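PDB 5M2A: beta subunit of photoactivated adenylyl cyclase from Beggiatoa sp. PS, which converts ATP to cyclic AMP through a cyclase domain that is switched on by blue light sensed by a flavin-binding BLUF domain. Local coordinates for residues M4-S12 against Y84-P92. Residues are numbered along the deposited sequence; the frame is centred on the assembly and turned at random.
Sequences MMKRLVYIS and YDITDRMFP. With FMN (flavin mononucleotide), chain F.
The backbone O of D88 takes R7 NH1 directly at 3.2 Å, nearly straight at 165° and in the plane of both the carbonyl and the guanidinium; a water that accepts from R7 NH2 adds a weak second bond. CG of R7 sits anti to the backbone N (chi1 176°), and a bend at chi3 (50°) swings the guanidinium toward the 84-92 loop. I86 CG2 lies over one face of that group, toward its rim, and M90 CB is near the other, with I86 CD1 3.3 Å from R7 NH1. The charge itself is met by salt bridges to E55 and E83, and E55 also accepts from the backbone N of M90. With R7 cut back to alanine, D88 O would probably lose its direct donor, E55 and E83 the arginine they pair with, and I86 CG2 the guanidinium it packs on. Further toward the chain start, I86 N donates to M5 O at 3.0 Å, from above the carbonyl plane, and I86 CG1 lies 3.6 Å from M5 CB. The sulfur of M5 rests over one face of the R89 guanidinium, SD to NH2 3.8 Å, while N38 O accepts a hydrogen bond from that NH2. One arginine thus ties a loop carbonyl to two carboxylates, which probably fixes the loop after strand 77-83 against strand 5-14 of the BLUF sheet.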
loop_
_atom_site.group_PDB
_atom_site.type_symbol
_atom_site.label_atom_id
_atom_site.label_comp_id
_atom_site.label_asym_id
_atom_site.label_seq_id
_atom_site.Cartn_x
_atom_site.Cartn_y
_atom_site.Cartn_z
ATOM N N MET A 4 -10.317 -36.078 6.300
ATOM C CA MET A 4 -9.468 -35.138 5.575
ATOM C C MET A 4 -8.642 -34.285 6.538
ATOM O O MET A 4 -9.132 -33.875 7.589
ATOM C CB MET A 4 -10.310 -34.241 4.666
ATOM C CG MET A 4 -9.497 -33.237 3.866
ATOM S SD MET A 4 -10.495 -32.178 2.805
ATOM C CE MET A 4 -11.190 -33.389 1.683
ATOM N N MET A 5 -7.391 -34.015 6.172
ATOM C CA MET A 5 -6.467 -33.270 7.014
ATOM C C MET A 5 -6.032 -31.968 6.350
ATOM O O MET A 5 -6.027 -31.834 5.124
ATOM C CB MET A 5 -5.228 -34.106 7.344
ATOM C CG MET A 5 -5.489 -35.324 8.205
ATOM S SD MET A 5 -3.932 -36.109 8.660
ATOM C CE MET A 5 -3.343 -36.630 7.051
ATOM N N LYS A 6 -5.645 -31.008 7.187
ATOM C CA LYS A 6 -5.134 -29.727 6.722
ATOM C C LYS A 6 -3.878 -29.371 7.506
ATOM O O LYS A 6 -3.574 -29.967 8.541
ATOM C CB LYS A 6 -6.173 -28.612 6.876
ATOM C CG LYS A 6 -6.464 -28.271 8.323
ATOM C CD LYS A 6 -7.611 -27.294 8.454
ATOM C CE LYS A 6 -7.261 -25.941 7.876
ATOM N NZ LYS A 6 -8.420 -25.015 7.955
ATOM N N ARG A 7 -3.151 -28.380 6.999
ATOM C CA ARG A 7 -1.949 -27.891 7.657
ATOM C C ARG A 7 -1.926 -26.377 7.545
ATOM O O ARG A 7 -2.089 -25.829 6.449
ATOM C CB ARG A 7 -0.690 -28.507 7.043
ATOM C CG ARG A 7 0.619 -27.988 7.612
ATOM C CD ARG A 7 1.771 -28.916 7.254
ATOM N NE ARG A 7 1.801 -29.229 5.830
ATOM C CZ ARG A 7 1.599 -30.440 5.322
ATOM N NH1 ARG A 7 1.362 -31.469 6.123
ATOM N NH2 ARG A 7 1.643 -30.624 4.009
ATOM N N LEU A 8 -1.736 -25.706 8.674
ATOM C CA LEU A 8 -1.647 -24.257 8.696
ATOM C C LEU A 8 -0.331 -23.819 9.324
ATOM O O LEU A 8 0.250 -24.508 10.164
ATOM C CB LEU A 8 -2.839 -23.628 9.436
ATOM C CG LEU A 8 -3.112 -23.845 10.927
ATOM C CD1 LEU A 8 -2.249 -22.940 11.800
ATOM C CD2 LEU A 8 -4.586 -23.604 11.220
ATOM N N VAL A 9 0.133 -22.646 8.906
ATOM C CA VAL A 9 1.355 -22.065 9.434
ATOM C C VAL A 9 1.048 -20.620 9.763
ATOM O O VAL A 9 0.373 -19.941 8.983
ATOM C CB VAL A 9 2.519 -22.155 8.429
ATOM C CG1 VAL A 9 3.808 -21.643 9.059
ATOM C CG2 VAL A 9 2.694 -23.580 7.928
ATOM N N TYR A 10 1.508 -20.161 10.923
ATOM C CA TYR A 10 1.270 -18.788 11.330
ATOM C C TYR A 10 2.496 -18.257 12.049
ATOM O O TYR A 10 3.340 -19.013 12.535
ATOM C CB TYR A 10 0.018 -18.658 12.225
ATOM C CG TYR A 10 0.181 -19.150 13.645
ATOM C CD1 TYR A 10 0.755 -18.346 14.626
ATOM C CD2 TYR A 10 -0.252 -20.418 14.011
ATOM C CE1 TYR A 10 0.909 -18.799 15.927
ATOM C CE2 TYR A 10 -0.107 -20.875 15.308
ATOM C CZ TYR A 10 0.475 -20.064 16.263
ATOM O OH TYR A 10 0.625 -20.516 17.556
ATOM N N ILE A 11 2.576 -16.930 12.109
ATOM C CA ILE A 11 3.571 -16.242 12.912
ATOM C C ILE A 11 2.850 -15.333 13.900
ATOM O O ILE A 11 1.700 -14.930 13.697
ATOM C CB ILE A 11 4.552 -15.435 12.050
ATOM C CG1 ILE A 11 3.784 -14.456 11.167
ATOM C CG2 ILE A 11 5.379 -16.364 11.200
ATOM C CD1 ILE A 11 4.681 -13.637 10.275
ATOM N N SER A 12 3.546 -15.010 14.983
ATOM C CA SER A 12 2.966 -14.165 16.013
ATOM C C SER A 12 4.077 -13.459 16.769
ATOM O O SER A 12 5.247 -13.843 16.709
ATOM C CB SER A 12 2.093 -14.976 16.972
ATOM O OG SER A 12 2.896 -15.788 17.805
ATOM N N TYR A 84 -4.943 -27.507 2.238
ATOM C CA TYR A 84 -6.129 -28.326 2.421
ATOM C C TYR A 84 -5.940 -29.690 1.774
ATOM O O TYR A 84 -5.186 -29.841 0.808
ATOM C CB TYR A 84 -7.363 -27.635 1.838
ATOM C CG TYR A 84 -7.784 -26.399 2.602
ATOM C CD1 TYR A 84 -8.592 -26.500 3.726
ATOM C CD2 TYR A 84 -7.373 -25.135 2.200
ATOM C CE1 TYR A 84 -8.983 -25.379 4.429
ATOM C CE2 TYR A 84 -7.761 -24.005 2.897
ATOM C CZ TYR A 84 -8.567 -24.134 4.012
ATOM O OH TYR A 84 -8.954 -23.014 4.715
ATOM N N ASP A 85 -6.632 -30.685 2.329
ATOM C CA ASP A 85 -6.641 -32.048 1.799
ATOM C C ASP A 85 -5.218 -32.583 1.628
ATOM O O ASP A 85 -4.851 -33.133 0.587
ATOM C CB ASP A 85 -7.418 -32.109 0.481
ATOM C CG ASP A 85 -7.878 -33.515 0.132
ATOM O OD1 ASP A 85 -7.303 -34.491 0.658
ATOM O OD2 ASP A 85 -8.823 -33.644 -0.674
ATOM N N ILE A 86 -4.407 -32.413 2.669
ATOM C CA ILE A 86 -3.015 -32.843 2.616
ATOM C C ILE A 86 -2.949 -34.363 2.620
ATOM O O ILE A 86 -3.743 -35.049 3.274
ATOM C CB ILE A 86 -2.199 -32.245 3.779
ATOM C CG1 ILE A 86 -2.734 -32.743 5.124
ATOM C CG2 ILE A 86 -2.217 -30.727 3.720
ATOM C CD1 ILE A 86 -1.727 -32.678 6.250
ATOM N N THR A 87 -1.981 -34.898 1.881
ATOM C CA THR A 87 -1.819 -36.342 1.797
ATOM C C THR A 87 -0.986 -36.892 2.948
ATOM O O THR A 87 -1.331 -37.933 3.518
ATOM C CB THR A 87 -1.181 -36.722 0.457
ATOM O OG1 THR A 87 -1.971 -36.197 -0.619
ATOM C CG2 THR A 87 -1.090 -38.235 0.317
ATOM N N ASP A 88 0.094 -36.205 3.313
ATOM C CA ASP A 88 1.031 -36.695 4.310
ATOM C C ASP A 88 1.272 -35.638 5.376
ATOM O O ASP A 88 1.410 -34.449 5.069
ATOM C CB ASP A 88 2.363 -37.082 3.667
ATOM C CG ASP A 88 2.185 -37.933 2.423
ATOM O OD1 ASP A 88 1.489 -38.970 2.495
ATOM O OD2 ASP A 88 2.735 -37.557 1.366
ATOM N N ARG A 89 1.320 -36.082 6.628
ATOM C CA ARG A 89 1.766 -35.217 7.709
ATOM C C ARG A 89 3.225 -34.842 7.505
ATOM O O ARG A 89 4.040 -35.662 7.072
ATOM C CB ARG A 89 1.600 -35.914 9.058
ATOM C CG ARG A 89 0.168 -36.014 9.540
ATOM C CD ARG A 89 0.101 -36.759 10.863
ATOM N NE ARG A 89 -1.276 -36.998 11.279
ATOM C CZ ARG A 89 -1.969 -36.188 12.069
ATOM N NH1 ARG A 89 -1.414 -35.074 12.532
ATOM N NH2 ARG A 89 -3.218 -36.488 12.394
ATOM N N MET A 90 3.553 -33.592 7.824
ATOM C CA MET A 90 4.933 -33.142 7.742
ATOM C C MET A 90 5.761 -33.612 8.935
ATOM O O MET A 90 6.960 -33.874 8.788
ATOM C CB MET A 90 4.966 -31.615 7.645
ATOM C CG MET A 90 6.120 -31.070 6.849
ATOM S SD MET A 90 5.994 -29.285 6.636
ATOM C CE MET A 90 7.225 -29.052 5.353
ATOM N N PHE A 91 5.146 -33.730 10.110
ATOM C CA PHE A 91 5.844 -34.082 11.346
ATOM C C PHE A 91 5.063 -35.171 12.069
ATOM O O PHE A 91 4.582 -34.977 13.190
ATOM C CB PHE A 91 6.032 -32.844 12.221
ATOM C CG PHE A 91 6.602 -31.682 11.477
ATOM C CD1 PHE A 91 7.952 -31.638 11.174
ATOM C CD2 PHE A 91 5.789 -30.649 11.052
ATOM C CE1 PHE A 91 8.484 -30.573 10.478
ATOM C CE2 PHE A 91 6.318 -29.580 10.351
ATOM C CZ PHE A 91 7.672 -29.545 10.064
ATOM N N PRO A 92 4.956 -36.354 11.461
ATOM C CA PRO A 92 4.064 -37.388 12.007
ATOM C C PRO A 92 4.429 -37.855 13.405
ATOM O O PRO A 92 3.570 -38.419 14.093
ATOM C CB PRO A 92 4.200 -38.534 10.993
ATOM C CG PRO A 92 5.557 -38.343 10.402
ATOM C CD PRO A 92 5.761 -36.852 10.334
HETATM N N1 FMN F . -2.433 -25.582 22.784
HETATM C C2 FMN F . -2.595 -26.830 22.214
HETATM O O2 FMN F . -3.401 -27.622 22.690
HETATM N N3 FMN F . -1.867 -27.191 21.099
HETATM C C4 FMN F . -0.965 -26.300 20.553
HETATM O O4 FMN F . -0.309 -26.617 19.561
HETATM C C4A FMN F . -0.797 -25.049 21.121
HETATM N N5 FMN F . 0.107 -24.178 20.565
HETATM C C5A FMN F . 0.283 -22.935 21.116
HETATM C C6 FMN F . 1.196 -22.067 20.543
HETATM C C7 FMN F . 1.387 -20.807 21.089
HETATM C C7M FMN F . 2.383 -19.887 20.452
HETATM C C8 FMN F . 0.660 -20.420 22.213
HETATM C C8M FMN F . 0.855 -19.062 22.812
HETATM C C9 FMN F . -0.260 -21.294 22.787
HETATM C C9A FMN F . -0.451 -22.555 22.237
HETATM N N10 FMN F . -1.363 -23.426 22.799
HETATM C C10 FMN F . -1.535 -24.681 22.244
HETATM C "C1'" FMN F . -2.126 -22.998 24.024
HETATM C "C2'" FMN F . -3.623 -22.823 23.805
HETATM O "O2'" FMN F . -3.878 -21.503 23.385
HETATM C "C3'" FMN F . -4.341 -23.083 25.123
HETATM O "O3'" FMN F . -3.694 -22.356 26.147
HETATM C "C4'" FMN F . -4.307 -24.570 25.461
HETATM O "O4'" FMN F . -4.920 -25.303 24.425
HETATM C "C5'" FMN F . -5.031 -24.860 26.770
HETATM O "O5'" FMN F . -6.375 -24.454 26.645
HETATM P P FMN F . -7.462 -24.852 27.760
HETATM O O1P FMN F . -7.891 -26.277 27.508
HETATM O O2P FMN F . -6.835 -24.739 29.133
HETATM O O3P FMN F . -8.648 -23.921 27.652
HETATM O O HOH W 1 -6.625 -35.007 4.046
HETATM O O HOH W 2 0.986 -32.970 1.947
#